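Local coordinates for protein pyridoxamine 5-phosphate-dependent dehydrase (Escherichia coli, PDB 3B8X) that catalyses removal of the C3'-hydroxyl group from GDP-4-keto-6-deoxy-D-mannose, a step in making L-colitose, a sugar of the O-antigen of lipopolysaccharides, at residues A9-W13 / Y188-A193; T12-E17 / E263-K267; H217-R221 / E240-V245. The protein carries 1 engineered substitution. One frame throughout, in Å; residues are numbered along the deposited sequence.

Overall arrangement
Contacts 1 and 2 are neighbours that start from one stretch of chain. Both use T12 and W13, their centres lie 10 Å apart, and they are joined where A193 of contact 1 meets Q264 of contact 2. Together they tie the loop leading into helix 15-27 to the loop 188-193, which follows a strand of the large mixed sheet, and to helix 255-286. Along the chain contact 1 closes first, then contact 3 opens and closes, all within the span between the two halves of contact 2; yet the centre of contact 3 is about 35 Å and 34 Å from theirs. Contacts 1 and 3 border two different copies of the bound cofactor-sugar adduct, since each subunit contributes residues to both sites of the dimer.

Contact 1 (A9-W13 / Y188-A193); sequences ASSTW and YSNHIA. Engineered in segment 188-193: N190 (natural residue His). With G4M ([(2R,3S,4R,5R)-5-(2-amino-6-oxo-1,6-dihydro-9H-purin-9-yl)-3,4-dihydroxytetrahydrofuran-2-yl]methyl (2R,3S,4S,5S,6R)-3,4-dihydroxy-5-[({3-hydroxy-2-methyl-5-[(phosphonooxy)methyl]pyridin-4-yl}methyl)amino]-6-methyltetrahydro-2H-pyran-2-yl dihydrogen diphosphate), chain O.
A9 packs its methyl on the aromatic side chain of Y188, and the backbone of S10 approaches the phenol oxygen, while W13, at the other end of the segment, binds the backbone of A193. The apolar part is small: the methyl CB of A9 sits 4.0 Å from Y188 CE2 and 3.7 Å from S189 CB, filling the angle between the phenol and the serine. Y188 OH reaches the S10-S11 peptide but makes only a close approach there, at an angle too poor for a hydrogen bond to S11 N.

Direct polar contact across the segments comes from W13. Its NE1 donates to A193 O over 2.9 Å, almost straight at 170°. The oxygen lies in the indole plane, but the indole N-H comes in 37° above the carbonyl plane, off the lone pairs. A water adds an indirect link, standing 2.6 Å from S10 O and 2.8 Å from Y188 O and lying over the rim of one face of the Y188 ring.

The opposite face of that ring is taken by the guanine of the bound adduct, whose C5 lies above the ring centre; Y188 CE2 comes to 3.2 Å of C4 of the base. The phenol is brought there because CG is anti to the backbone N (chi1 -179°). Next along the chain, S189 OG donates to the diphosphate oxygen O3P at 3.0 Å. K28 and F30 of the second subunit bind the same adduct, as do S59, E164, S185 and R333 of this one.

Consecutive residues thus recognise the nucleotide by two chemistries, an aromatic surface for the base and a hydroxyl for the diphosphate, while the 9-13 segment backs the tyrosine that carries the guanine.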
loop_
_atom_site.group_PDB
_atom_site.type_symbol
_atom_site.label_atom_id
_atom_site.label_comp_id
_atom_site.label_asym_id
_atom_site.label_seq_id
_atom_site.Cartn_x
_atom_site.Cartn_y
_atom_site.Cartn_z
ATOM N N ALA B 9 4.272 -22.209 9.174
ATOM C CA ALA B 9 2.835 -22.066 8.907
ATOM C C ALA B 9 2.441 -23.130 7.900
ATOM O O ALA B 9 3.307 -23.735 7.279
ATOM C CB ALA B 9 2.557 -20.659 8.320
ATOM N N SER B 10 1.142 -23.371 7.773
ATOM C CA SER B 10 0.607 -24.320 6.803
ATOM C C SER B 10 -0.657 -23.689 6.206
ATOM O O SER B 10 -1.056 -22.576 6.584
ATOM C CB SER B 10 0.378 -25.703 7.427
ATOM O OG SER B 10 -0.395 -25.649 8.623
ATOM N N SER B 11 -1.232 -24.327 5.197
ATOM C CA SER B 11 -2.438 -23.761 4.572
ATOM C C SER B 11 -3.622 -23.810 5.541
ATOM O O SER B 11 -3.819 -24.831 6.223
ATOM C CB SER B 11 -2.801 -24.537 3.296
ATOM O OG SER B 11 -3.943 -23.984 2.668
ATOM N N THR B 12 -4.435 -22.749 5.552
ATOM C CA THR B 12 -5.645 -22.690 6.379
ATOM C C THR B 12 -6.874 -22.781 5.468
ATOM O O THR B 12 -8.000 -22.620 5.917
ATOM C CB THR B 12 -5.738 -21.339 7.083
ATOM O OG1 THR B 12 -5.703 -20.316 6.076
ATOM C CG2 THR B 12 -4.571 -21.190 7.983
ATOM N N TRP B 13 -6.648 -23.059 4.180
ATOM C CA TRP B 13 -7.715 -23.132 3.212
ATOM C C TRP B 13 -8.133 -24.548 2.886
ATOM O O TRP B 13 -7.332 -25.502 2.938
ATOM C CB TRP B 13 -7.274 -22.564 1.869
ATOM C CG TRP B 13 -6.941 -21.109 1.832
ATOM C CD1 TRP B 13 -7.006 -20.216 2.849
ATOM C CD2 TRP B 13 -6.613 -20.364 0.659
ATOM N NE1 TRP B 13 -6.694 -18.951 2.389
ATOM C CE2 TRP B 13 -6.420 -19.028 1.047
ATOM C CE3 TRP B 13 -6.446 -20.706 -0.693
ATOM C CZ2 TRP B 13 -5.977 -18.042 0.145
ATOM C CZ3 TRP B 13 -6.053 -19.724 -1.598
ATOM C CH2 TRP B 13 -5.809 -18.401 -1.165
ATOM N N TYR B 188 -0.492 -14.890 4.924
ATOM C CA TYR B 188 -0.436 -16.368 4.929
ATOM C C TYR B 188 -0.061 -17.016 6.243
ATOM O O TYR B 188 -0.660 -17.995 6.645
ATOM C CB TYR B 188 0.619 -16.814 3.927
ATOM C CG TYR B 188 0.744 -18.310 3.827
ATOM C CD1 TYR B 188 -0.124 -19.033 3.020
ATOM C CD2 TYR B 188 1.724 -19.004 4.537
ATOM C CE1 TYR B 188 0.004 -20.412 2.898
ATOM C CE2 TYR B 188 1.842 -20.400 4.432
ATOM C CZ TYR B 188 0.987 -21.078 3.596
ATOM O OH TYR B 188 0.995 -22.446 3.529
ATOM N N SER B 189 0.983 -16.525 6.892
ATOM C CA SER B 189 1.454 -17.175 8.112
ATOM C C SER B 189 0.728 -16.752 9.384
ATOM O O SER B 189 1.182 -17.040 10.493
ATOM C CB SER B 189 2.966 -16.960 8.275
ATOM O OG SER B 189 3.302 -15.581 8.274
ATOM N N ASN B 190 -0.432 -16.105 9.219
ATOM C CA ASN B 190 -1.185 -15.542 10.327
ATOM C C ASN B 190 -2.378 -16.394 10.753
ATOM O O ASN B 190 -2.521 -17.497 10.318
ATOM C CB ASN B 190 -1.647 -14.145 9.956
ATOM C CG ASN B 190 -1.451 -13.199 11.054
ATOM O OD1 ASN B 190 -1.517 -13.583 12.216
ATOM N ND2 ASN B 190 -1.161 -11.962 10.722
ATOM N N HIS B 191 -3.202 -15.859 11.658
ATOM C CA HIS B 191 -4.366 -16.591 12.149
ATOM C C HIS B 191 -5.316 -16.992 11.035
ATOM O O HIS B 191 -5.857 -18.072 11.049
ATOM C CB HIS B 191 -5.090 -15.806 13.250
ATOM C CG HIS B 191 -4.341 -15.843 14.531
ATOM N ND1 HIS B 191 -3.389 -14.896 14.861
ATOM C CD2 HIS B 191 -4.269 -16.803 15.481
ATOM C CE1 HIS B 191 -2.829 -15.234 16.014
ATOM N NE2 HIS B 191 -3.317 -16.405 16.388
ATOM N N ILE B 192 -5.553 -16.084 10.107
ATOM C CA ILE B 192 -6.374 -16.349 8.911
ATOM C C ILE B 192 -5.544 -15.825 7.747
ATOM O O ILE B 192 -4.635 -15.008 7.957
ATOM C CB ILE B 192 -7.791 -15.683 8.922
ATOM C CG1 ILE B 192 -7.719 -14.150 8.867
ATOM C CG2 ILE B 192 -8.575 -16.204 10.092
ATOM C CD1 ILE B 192 -9.111 -13.473 8.624
ATOM N N ALA B 193 -5.841 -16.277 6.527
ATOM C CA ALA B 193 -5.016 -15.869 5.398
ATOM C C ALA B 193 -5.797 -15.588 4.134
ATOM O O ALA B 193 -6.590 -16.394 3.709
ATOM C CB ALA B 193 -3.970 -16.951 5.160
HETATM O OP3 G4M O . 2.499 -8.691 7.144
HETATM P PL G4M O . 1.416 -7.541 7.276
HETATM O OP1 G4M O . 1.775 -6.233 6.385
HETATM O OP2 G4M O . -0.012 -8.117 6.817
HETATM O OP4 G4M O . 1.242 -7.163 8.851
HETATM C C5B G4M O . 2.342 -6.388 9.231
HETATM C C5L G4M O . 2.484 -6.518 10.700
HETATM C C6L G4M O . 2.100 -5.460 11.513
HETATM N N1L G4M O . 2.277 -5.539 12.812
HETATM C C2L G4M O . 2.804 -6.586 13.409
HETATM C C2A G4M O . 3.028 -6.580 14.903
HETATM C C3L G4M O . 3.183 -7.717 12.692
HETATM O O3L G4M O . 3.781 -8.730 13.355
HETATM C C4L G4M O . 2.984 -7.695 11.274
HETATM C C4A G4M O . 3.353 -8.774 10.459
HETATM N N4A G4M O . 3.969 -9.791 10.984
HETATM C C4G G4M O . 4.240 -10.924 10.172
HETATM C C5G G4M O . 5.523 -11.608 10.581
HETATM C C6G G4M O . 5.541 -11.866 12.088
HETATM O O5G G4M O . 5.402 -12.866 9.925
HETATM C C3G G4M O . 4.391 -10.540 8.691
HETATM O O3G G4M O . 3.204 -10.945 8.019
HETATM C C2G G4M O . 5.589 -11.318 8.071
HETATM O O2G G4M O . 5.554 -11.296 6.640
HETATM C C1G G4M O . 5.580 -12.760 8.520
HETATM O O1G G4M O . 6.905 -13.233 8.319
HETATM P P2 G4M O . 7.126 -14.723 7.809
HETATM O O3P G4M O . 6.226 -15.744 8.681
HETATM O O4P G4M O . 8.666 -15.121 8.127
HETATM O OPP G4M O . 6.709 -14.636 6.253
HETATM P P G4M O . 7.108 -15.945 5.410
HETATM O O1P G4M O . 8.636 -16.474 5.439
HETATM O O2P G4M O . 6.752 -15.433 3.945
HETATM O "O5'" G4M O . 6.012 -17.063 5.628
HETATM C "C5'" G4M O . 6.360 -17.919 6.696
HETATM C "C4'" G4M O . 6.242 -19.347 6.186
HETATM O "O4'" G4M O . 5.041 -19.473 5.367
HETATM C "C3'" G4M O . 7.435 -19.679 5.261
HETATM O "O3'" G4M O . 7.691 -21.067 5.419
HETATM C "C2'" G4M O . 6.894 -19.349 3.852
HETATM O "O2'" G4M O . 7.547 -20.197 2.900
HETATM C "C1'" G4M O . 5.447 -19.794 4.017
HETATM N N9 G4M O . 4.566 -19.133 3.048
HETATM C C8 G4M O . 4.285 -17.804 3.007
HETATM N N7 G4M O . 3.424 -17.600 2.030
HETATM C C4 G4M O . 3.839 -19.774 2.077
HETATM C C5 G4M O . 3.090 -18.778 1.408
HETATM C C6 G4M O . 2.210 -19.169 0.334
HETATM O O6 G4M O . 1.520 -18.379 -0.291
HETATM N N3 G4M O . 3.739 -21.050 1.695
HETATM C C2 G4M O . 2.942 -21.389 0.694
HETATM N N1 G4M O . 2.177 -20.479 0.010
HETATM N N2 G4M O . 2.875 -22.693 0.315
HETATM O O HOH W 1 -1.996 -20.252 5.760
#

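Contact 2 (T12-E17 / E263-K267); sequences TWDDLE and EQLKK
E17 OE2 is gripped by two donors from helix 255-286, Q264 NE2 at 2.7 Å and K267 NZ at 2.5 Å, the latter short even for a salt bridge. They come from different directions: the ammonium meets the oxygen on its syn side, close to the carboxylate plane, whereas the amide N-H arrives from above, 63° out of it. Q264 NE2 keeps its other hydrogen for T12 O, at 3.0 Å and 166°, and both acceptors lie in the amide plane. At the far side of that amide, OE1 accepts from T12 OG1 over 2.7 Å and also from A193 N, so both polar atoms of Q264 are used and its rotation is fixed.

K267 NZ also bridges to D14 OD1, 2.8 Å away, and forms one network with both acids. This oxygen is shared: the lysine reaches one face of the D14 carboxylate, and L16 N reaches the opposite face as a capping bond. D14 N in turn donates to E17 OE1 at 2.7 Å, which completes a capping box. The bend of E17 at chi2 (80°) brings its carboxylate to D14 N, Q264 and K267. E17 CB lies over one face of the W13 ring, toward its rim.

The capped first turn of helix 15-27 is thereby fastened to the side of helix 255-286, whose L265 packs on helix 34-47, while W13 meets F30 of the second subunit.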
loop_
_atom_site.group_PDB
_atom_site.type_symbol
_atom_site.label_atom_id
_atom_site.label_comp_id
_atom_site.label_asym_id
_atom_site.label_seq_id
_atom_site.Cartn_x
_atom_site.Cartn_y
_atom_site.Cartn_z
ATOM N N THR B 12 -4.435 -22.749 5.552
ATOM C CA THR B 12 -5.645 -22.690 6.379
ATOM C C THR B 12 -6.874 -22.781 5.468
ATOM O O THR B 12 -8.000 -22.620 5.917
ATOM C CB THR B 12 -5.738 -21.339 7.083
ATOM O OG1 THR B 12 -5.703 -20.316 6.076
ATOM C CG2 THR B 12 -4.571 -21.190 7.983
ATOM N N TRP B 13 -6.648 -23.059 4.180
ATOM C CA TRP B 13 -7.715 -23.132 3.212
ATOM C C TRP B 13 -8.133 -24.548 2.886
ATOM O O TRP B 13 -7.332 -25.502 2.938
ATOM C CB TRP B 13 -7.274 -22.564 1.869
ATOM C CG TRP B 13 -6.941 -21.109 1.832
ATOM C CD1 TRP B 13 -7.006 -20.216 2.849
ATOM C CD2 TRP B 13 -6.613 -20.364 0.659
ATOM N NE1 TRP B 13 -6.694 -18.951 2.389
ATOM C CE2 TRP B 13 -6.420 -19.028 1.047
ATOM C CE3 TRP B 13 -6.446 -20.706 -0.693
ATOM C CZ2 TRP B 13 -5.977 -18.042 0.145
ATOM C CZ3 TRP B 13 -6.053 -19.724 -1.598
ATOM C CH2 TRP B 13 -5.809 -18.401 -1.165
ATOM N N ASP B 14 -9.399 -24.639 2.496
ATOM C CA ASP B 14 -10.001 -25.860 1.986
ATOM C C ASP B 14 -10.778 -25.537 0.742
ATOM O O ASP B 14 -10.624 -24.462 0.147
ATOM C CB ASP B 14 -10.755 -26.768 2.994
ATOM C CG ASP B 14 -11.995 -26.150 3.610
ATOM O OD1 ASP B 14 -12.482 -25.098 3.142
ATOM O OD2 ASP B 14 -12.494 -26.716 4.620
ATOM N N ASP B 15 -11.594 -26.488 0.327
ATOM C CA ASP B 15 -12.369 -26.279 -0.871
ATOM C C ASP B 15 -13.136 -24.959 -0.788
ATOM O O ASP B 15 -13.349 -24.323 -1.814
ATOM C CB ASP B 15 -13.330 -27.455 -1.119
ATOM C CG ASP B 15 -14.374 -27.628 0.015
ATOM O OD1 ASP B 15 -14.071 -28.288 1.044
ATOM O OD2 ASP B 15 -15.514 -27.114 -0.124
ATOM N N LEU B 16 -13.579 -24.560 0.406
ATOM C CA LEU B 16 -14.389 -23.356 0.556
ATOM C C LEU B 16 -13.689 -22.090 0.117
ATOM O O LEU B 16 -14.314 -21.207 -0.484
ATOM C CB LEU B 16 -14.979 -23.195 1.959
ATOM C CG LEU B 16 -15.917 -24.331 2.392
ATOM C CD1 LEU B 16 -16.520 -24.021 3.748
ATOM C CD2 LEU B 16 -17.012 -24.538 1.352
ATOM N N GLU B 17 -12.397 -21.990 0.402
ATOM C CA GLU B 17 -11.686 -20.797 -0.029
ATOM C C GLU B 17 -11.552 -20.789 -1.541
ATOM O O GLU B 17 -11.732 -19.768 -2.174
ATOM C CB GLU B 17 -10.364 -20.623 0.690
ATOM C CG GLU B 17 -10.584 -20.095 2.119
ATOM C CD GLU B 17 -10.999 -21.190 3.080
ATOM O OE1 GLU B 17 -10.917 -22.363 2.705
ATOM O OE2 GLU B 17 -11.414 -20.888 4.213
ATOM N N GLU B 263 -14.731 -16.850 4.367
ATOM C CA GLU B 263 -14.695 -18.280 4.591
ATOM C C GLU B 263 -13.838 -18.470 5.810
ATOM O O GLU B 263 -14.197 -19.238 6.677
ATOM C CB GLU B 263 -14.092 -19.009 3.383
ATOM C CG GLU B 263 -14.984 -19.008 2.143
ATOM C CD GLU B 263 -16.454 -19.338 2.421
ATOM O OE1 GLU B 263 -16.783 -20.060 3.395
ATOM O OE2 GLU B 263 -17.299 -18.886 1.626
ATOM N N GLN B 264 -12.721 -17.747 5.865
ATOM C CA GLN B 264 -11.752 -17.831 6.971
ATOM C C GLN B 264 -12.376 -17.473 8.324
ATOM O O GLN B 264 -12.133 -18.149 9.314
ATOM C CB GLN B 264 -10.523 -16.950 6.666
ATOM C CG GLN B 264 -9.622 -17.471 5.533
ATOM C CD GLN B 264 -8.782 -18.682 5.915
ATOM O OE1 GLN B 264 -7.692 -18.543 6.471
ATOM N NE2 GLN B 264 -9.286 -19.885 5.605
ATOM N N LEU B 265 -13.176 -16.412 8.368
ATOM C CA LEU B 265 -13.826 -15.978 9.596
ATOM C C LEU B 265 -14.694 -17.112 10.158
ATOM O O LEU B 265 -14.821 -17.264 11.366
ATOM C CB LEU B 265 -14.661 -14.701 9.397
ATOM C CG LEU B 265 -13.864 -13.404 9.115
ATOM C CD1 LEU B 265 -14.701 -12.166 8.951
ATOM C CD2 LEU B 265 -12.881 -13.090 10.223
ATOM N N LYS B 266 -15.292 -17.920 9.294
ATOM C CA LYS B 266 -16.095 -18.980 9.856
ATOM C C LYS B 266 -15.250 -20.028 10.540
ATOM O O LYS B 266 -15.690 -20.656 11.511
ATOM C CB LYS B 266 -16.956 -19.620 8.798
ATOM C CG LYS B 266 -17.684 -18.598 7.971
ATOM C CD LYS B 266 -18.298 -19.280 6.784
ATOM C CE LYS B 266 -19.531 -18.560 6.316
ATOM N NZ LYS B 266 -20.105 -19.171 5.098
ATOM N N LYS B 267 -14.027 -20.222 10.061
ATOM C CA LYS B 267 -13.198 -21.265 10.650
ATOM C C LYS B 267 -12.427 -20.781 11.873
ATOM O O LYS B 267 -11.937 -21.583 12.669
ATOM C CB LYS B 267 -12.188 -21.771 9.612
ATOM C CG LYS B 267 -12.760 -22.775 8.579
ATOM C CD LYS B 267 -11.924 -22.787 7.310
ATOM C CE LYS B 267 -12.421 -23.764 6.237
ATOM N NZ LYS B 267 -12.540 -23.023 5.018
HETATM O O HOH W 2 -16.847 -20.821 -0.546
#

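Contact 3 (H217-R221 / E240-V245); sequences HGWTR and ESFKFV. With G4M ([(2R,3S,4R,5R)-5-(2-amino-6-oxo-1,6-dihydro-9H-purin-9-yl)-3,4-dihydroxytetrahydrofuran-2-yl]methyl (2R,3S,4S,5S,6R)-3,4-dihydroxy-5-[({3-hydroxy-2-methyl-5-[(phosphonooxy)methyl]pyridin-4-yl}methyl)amino]-6-methyltetrahydro-2H-pyran-2-yl dihydrogen diphosphate), chain G.
R221 NE donates to S241 O at 3.0 Å and 167°, with the acceptor in the guanidinium plane. The arginine chain gets there by lying across W219: its CG stands 3.6 Å above the centre of the indole, and W219 CZ3 lies over a face of the guanidinium. With W219 CG between the backbone N and the carbonyl carbon (chi1 69°), the indole is layered between R221 CG and, on its other face, H217 CD2. Separately, W219 CB packs 3.8 Å from F244 CD2.

Beyond NE, the guanidinium runs alongside F242 with the planes 13° apart; the model places NH2 improbably close to F242 CE1, so its exact position is doubtful. R221 NH1 is clearer, donating to O1P of the bound adduct G4M at 2.9 Å. PLP-dependent aminotransferases of this family are dimers with active sites between the subunits, and that is the geometry here: the same adduct is bound by S59, E164 and S185 of the second subunit, and W90 of that subunit meets the rings of H217, F242 and F244.

Farther from the ligand, T220 OG1 donates to E240 OE1 at 2.8 Å, the two side chains crossing at about a right angle. The E240 bend at chi2 (-80°) brings the carboxylate to this hydroxyl, and its OE2 is paired with K243 NZ in a salt bridge and also accepts from S234 N. A water links T220 N, 3.1 Å away, to E240 O at 2.8 Å. The backbones join where V245 N donates to G218 O over 2.7 Å. The F244 ring turns its edge to G218 C.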
loop_
_atom_site.group_PDB
_atom_site.type_symbol
_atom_site.label_atom_id
_atom_site.label_comp_id
_atom_site.label_asym_id
_atom_site.label_seq_id
_atom_site.Cartn_x
_atom_site.Cartn_y
_atom_site.Cartn_z
ATOM N N HIS B 217 -7.575 6.637 -2.762
ATOM C CA HIS B 217 -7.339 7.881 -3.472
ATOM C C HIS B 217 -7.721 9.184 -2.818
ATOM O O HIS B 217 -7.503 10.235 -3.426
ATOM C CB HIS B 217 -7.999 7.821 -4.859
ATOM C CG HIS B 217 -7.666 6.585 -5.629
ATOM N ND1 HIS B 217 -6.418 6.388 -6.189
ATOM C CD2 HIS B 217 -8.416 5.501 -5.966
ATOM C CE1 HIS B 217 -6.421 5.242 -6.849
ATOM N NE2 HIS B 217 -7.614 4.678 -6.724
ATOM N N GLY B 218 -8.295 9.141 -1.624
ATOM C CA GLY B 218 -8.704 10.356 -0.944
ATOM C C GLY B 218 -9.963 10.936 -1.574
ATOM O O GLY B 218 -10.279 12.098 -1.413
ATOM N N TRP B 219 -10.688 10.110 -2.313
ATOM C CA TRP B 219 -11.886 10.559 -2.987
ATOM C C TRP B 219 -13.144 10.264 -2.168
ATOM O O TRP B 219 -13.089 9.715 -1.062
ATOM C CB TRP B 219 -11.950 9.960 -4.400
ATOM C CG TRP B 219 -12.189 8.412 -4.445
ATOM C CD1 TRP B 219 -12.611 7.567 -3.442
ATOM C CD2 TRP B 219 -11.977 7.584 -5.592
ATOM N NE1 TRP B 219 -12.747 6.277 -3.937
ATOM C CE2 TRP B 219 -12.396 6.280 -5.256
ATOM C CE3 TRP B 219 -11.622 7.862 -6.921
ATOM C CZ2 TRP B 219 -12.368 5.238 -6.174
ATOM C CZ3 TRP B 219 -11.658 6.836 -7.844
ATOM C CH2 TRP B 219 -11.988 5.540 -7.454
ATOM N N THR B 220 -14.292 10.675 -2.676
ATOM C CA THR B 220 -15.491 10.504 -1.892
ATOM C C THR B 220 -16.345 9.330 -2.322
ATOM O O THR B 220 -17.421 9.129 -1.805
ATOM C CB THR B 220 -16.353 11.742 -2.028
ATOM O OG1 THR B 220 -16.713 11.885 -3.409
ATOM C CG2 THR B 220 -15.552 12.978 -1.564
ATOM N N ARG B 221 -15.863 8.544 -3.267
ATOM C CA ARG B 221 -16.690 7.487 -3.790
ATOM C C ARG B 221 -17.267 6.502 -2.798
ATOM O O ARG B 221 -18.331 5.941 -3.027
ATOM C CB ARG B 221 -15.912 6.692 -4.820
ATOM C CG ARG B 221 -15.740 7.462 -6.081
ATOM C CD ARG B 221 -15.680 6.539 -7.278
ATOM N NE ARG B 221 -15.156 7.278 -8.419
ATOM C CZ ARG B 221 -14.664 6.698 -9.503
ATOM N NH1 ARG B 221 -14.677 5.380 -9.618
ATOM N NH2 ARG B 221 -14.203 7.449 -10.481
ATOM N N GLU B 240 -18.922 14.326 -8.017
ATOM C CA GLU B 240 -18.351 13.391 -7.051
ATOM C C GLU B 240 -17.569 12.248 -7.699
ATOM O O GLU B 240 -17.074 11.358 -7.014
ATOM C CB GLU B 240 -19.472 12.799 -6.199
ATOM C CG GLU B 240 -20.265 13.878 -5.527
ATOM C CD GLU B 240 -19.577 14.435 -4.253
ATOM O OE1 GLU B 240 -18.810 13.712 -3.588
ATOM O OE2 GLU B 240 -19.803 15.612 -3.880
ATOM N N SER B 241 -17.432 12.271 -9.017
ATOM C CA SER B 241 -16.675 11.233 -9.714
ATOM C C SER B 241 -15.247 11.219 -9.152
ATOM O O SER B 241 -14.799 10.249 -8.533
ATOM C CB SER B 241 -16.645 11.580 -11.215
ATOM O OG SER B 241 -15.932 10.635 -11.999
ATOM N N PHE B 242 -14.550 12.327 -9.377
ATOM C CA PHE B 242 -13.167 12.518 -8.952
ATOM C C PHE B 242 -13.077 13.792 -8.076
ATOM O O PHE B 242 -12.559 14.833 -8.450
ATOM C CB PHE B 242 -12.223 12.646 -10.173
ATOM C CG PHE B 242 -12.123 11.419 -11.066
ATOM C CD1 PHE B 242 -12.222 10.123 -10.571
ATOM C CD2 PHE B 242 -11.825 11.576 -12.416
ATOM C CE1 PHE B 242 -12.063 9.009 -11.426
ATOM C CE2 PHE B 242 -11.650 10.473 -13.274
ATOM C CZ PHE B 242 -11.744 9.185 -12.772
ATOM N N LYS B 243 -13.614 13.711 -6.881
ATOM C CA LYS B 243 -13.531 14.803 -5.932
ATOM C C LYS B 243 -12.478 14.280 -4.903
ATOM O O LYS B 243 -12.675 13.224 -4.277
ATOM C CB LYS B 243 -14.929 14.895 -5.312
ATOM C CG LYS B 243 -15.129 15.958 -4.250
ATOM C CD LYS B 243 -16.449 16.703 -4.547
ATOM C CE LYS B 243 -17.205 17.195 -3.321
ATOM N NZ LYS B 243 -18.552 17.719 -3.745
ATOM N N PHE B 244 -11.383 15.012 -4.711
ATOM C CA PHE B 244 -10.297 14.586 -3.825
ATOM C C PHE B 244 -10.210 15.454 -2.574
ATOM O O PHE B 244 -9.967 16.651 -2.675
ATOM C CB PHE B 244 -9.011 14.656 -4.642
ATOM C CG PHE B 244 -8.968 13.647 -5.738
ATOM C CD1 PHE B 244 -8.860 14.033 -7.070
ATOM C CD2 PHE B 244 -9.075 12.296 -5.441
ATOM C CE1 PHE B 244 -8.767 13.092 -8.103
ATOM C CE2 PHE B 244 -9.013 11.334 -6.487
ATOM C CZ PHE B 244 -8.861 11.745 -7.818
ATOM N N VAL B 245 -10.369 14.846 -1.399
ATOM C CA VAL B 245 -10.482 15.583 -0.124
ATOM C C VAL B 245 -9.565 15.373 1.067
ATOM O O VAL B 245 -9.556 16.207 1.982
ATOM C CB VAL B 245 -11.960 15.545 0.383
ATOM C CG1 VAL B 245 -12.882 16.036 -0.739
ATOM C CG2 VAL B 245 -12.401 14.102 0.768
HETATM O OP3 G4M G . -5.326 3.500 -9.855
HETATM P PL G4M G . -3.795 3.192 -9.501
HETATM O OP1 G4M G . -3.544 3.228 -7.948
HETATM O OP2 G4M G . -3.289 1.795 -10.109
HETATM O OP4 G4M G . -2.830 4.251 -10.230
HETATM C C5B G4M G . -2.944 5.536 -9.652
HETATM C C5L G4M G . -2.663 6.609 -10.708
HETATM C C6L G4M G . -1.520 7.396 -10.623
HETATM N N1L G4M G . -1.236 8.365 -11.507
HETATM C C2L G4M G . -2.096 8.707 -12.446
HETATM C C2A G4M G . -1.730 9.888 -13.340
HETATM C C3L G4M G . -3.299 7.981 -12.603
HETATM O O3L G4M G . -4.201 8.327 -13.554
HETATM C C4L G4M G . -3.588 6.906 -11.717
HETATM C C4A G4M G . -4.801 6.206 -11.796
HETATM N N4A G4M G . -5.677 6.521 -12.743
HETATM C C4G G4M G . -6.810 5.749 -12.945
HETATM C C5G G4M G . -8.027 6.616 -13.281
HETATM C C6G G4M G . -7.685 7.503 -14.478
HETATM O O5G G4M G . -9.093 5.741 -13.652
HETATM C C3G G4M G . -7.129 4.847 -11.742
HETATM O O3G G4M G . -6.914 3.476 -12.124
HETATM C C2G G4M G . -8.588 5.085 -11.278
HETATM O O2G G4M G . -8.966 4.111 -10.282
HETATM C C1G G4M G . -9.592 5.088 -12.466
HETATM O O1G G4M G . -10.808 5.754 -12.081
HETATM P P2 G4M G . -11.920 4.790 -12.695
HETATM O O3P G4M G . -11.714 4.561 -14.277
HETATM O O4P G4M G . -13.322 5.533 -12.481
HETATM O OPP G4M G . -11.824 3.374 -11.917
HETATM P P G4M G . -13.294 2.692 -11.849
HETATM O O1P G4M G . -14.520 3.728 -12.005
HETATM O O2P G4M G . -13.405 2.013 -10.393
HETATM O "O5'" G4M G . -13.420 1.490 -12.944
HETATM C "C5'" G4M G . -13.468 2.000 -14.276
HETATM C "C4'" G4M G . -14.551 1.265 -15.079
HETATM O "O4'" G4M G . -14.252 -0.157 -15.205
HETATM C "C3'" G4M G . -15.929 1.371 -14.358
HETATM O "O3'" G4M G . -17.006 1.466 -15.294
HETATM C "C2'" G4M G . -15.988 0.067 -13.531
HETATM O "O2'" G4M G . -17.339 -0.409 -13.425
HETATM C "C1'" G4M G . -15.186 -0.909 -14.404
HETATM N N9 G4M G . -14.491 -1.885 -13.567
HETATM C C8 G4M G . -13.527 -1.607 -12.640
HETATM N N7 G4M G . -13.139 -2.737 -12.103
HETATM C C4 G4M G . -14.706 -3.220 -13.603
HETATM C C5 G4M G . -13.830 -3.773 -12.665
HETATM C C6 G4M G . -13.826 -5.179 -12.509
HETATM O O6 G4M G . -13.069 -5.729 -11.738
HETATM N N3 G4M G . -15.510 -4.003 -14.308
HETATM C C2 G4M G . -15.502 -5.303 -14.147
HETATM N N1 G4M G . -14.668 -5.909 -13.263
HETATM N N2 G4M G . -16.340 -6.076 -14.903
HETATM O O HOH W 3 -14.696 10.726 -5.699
#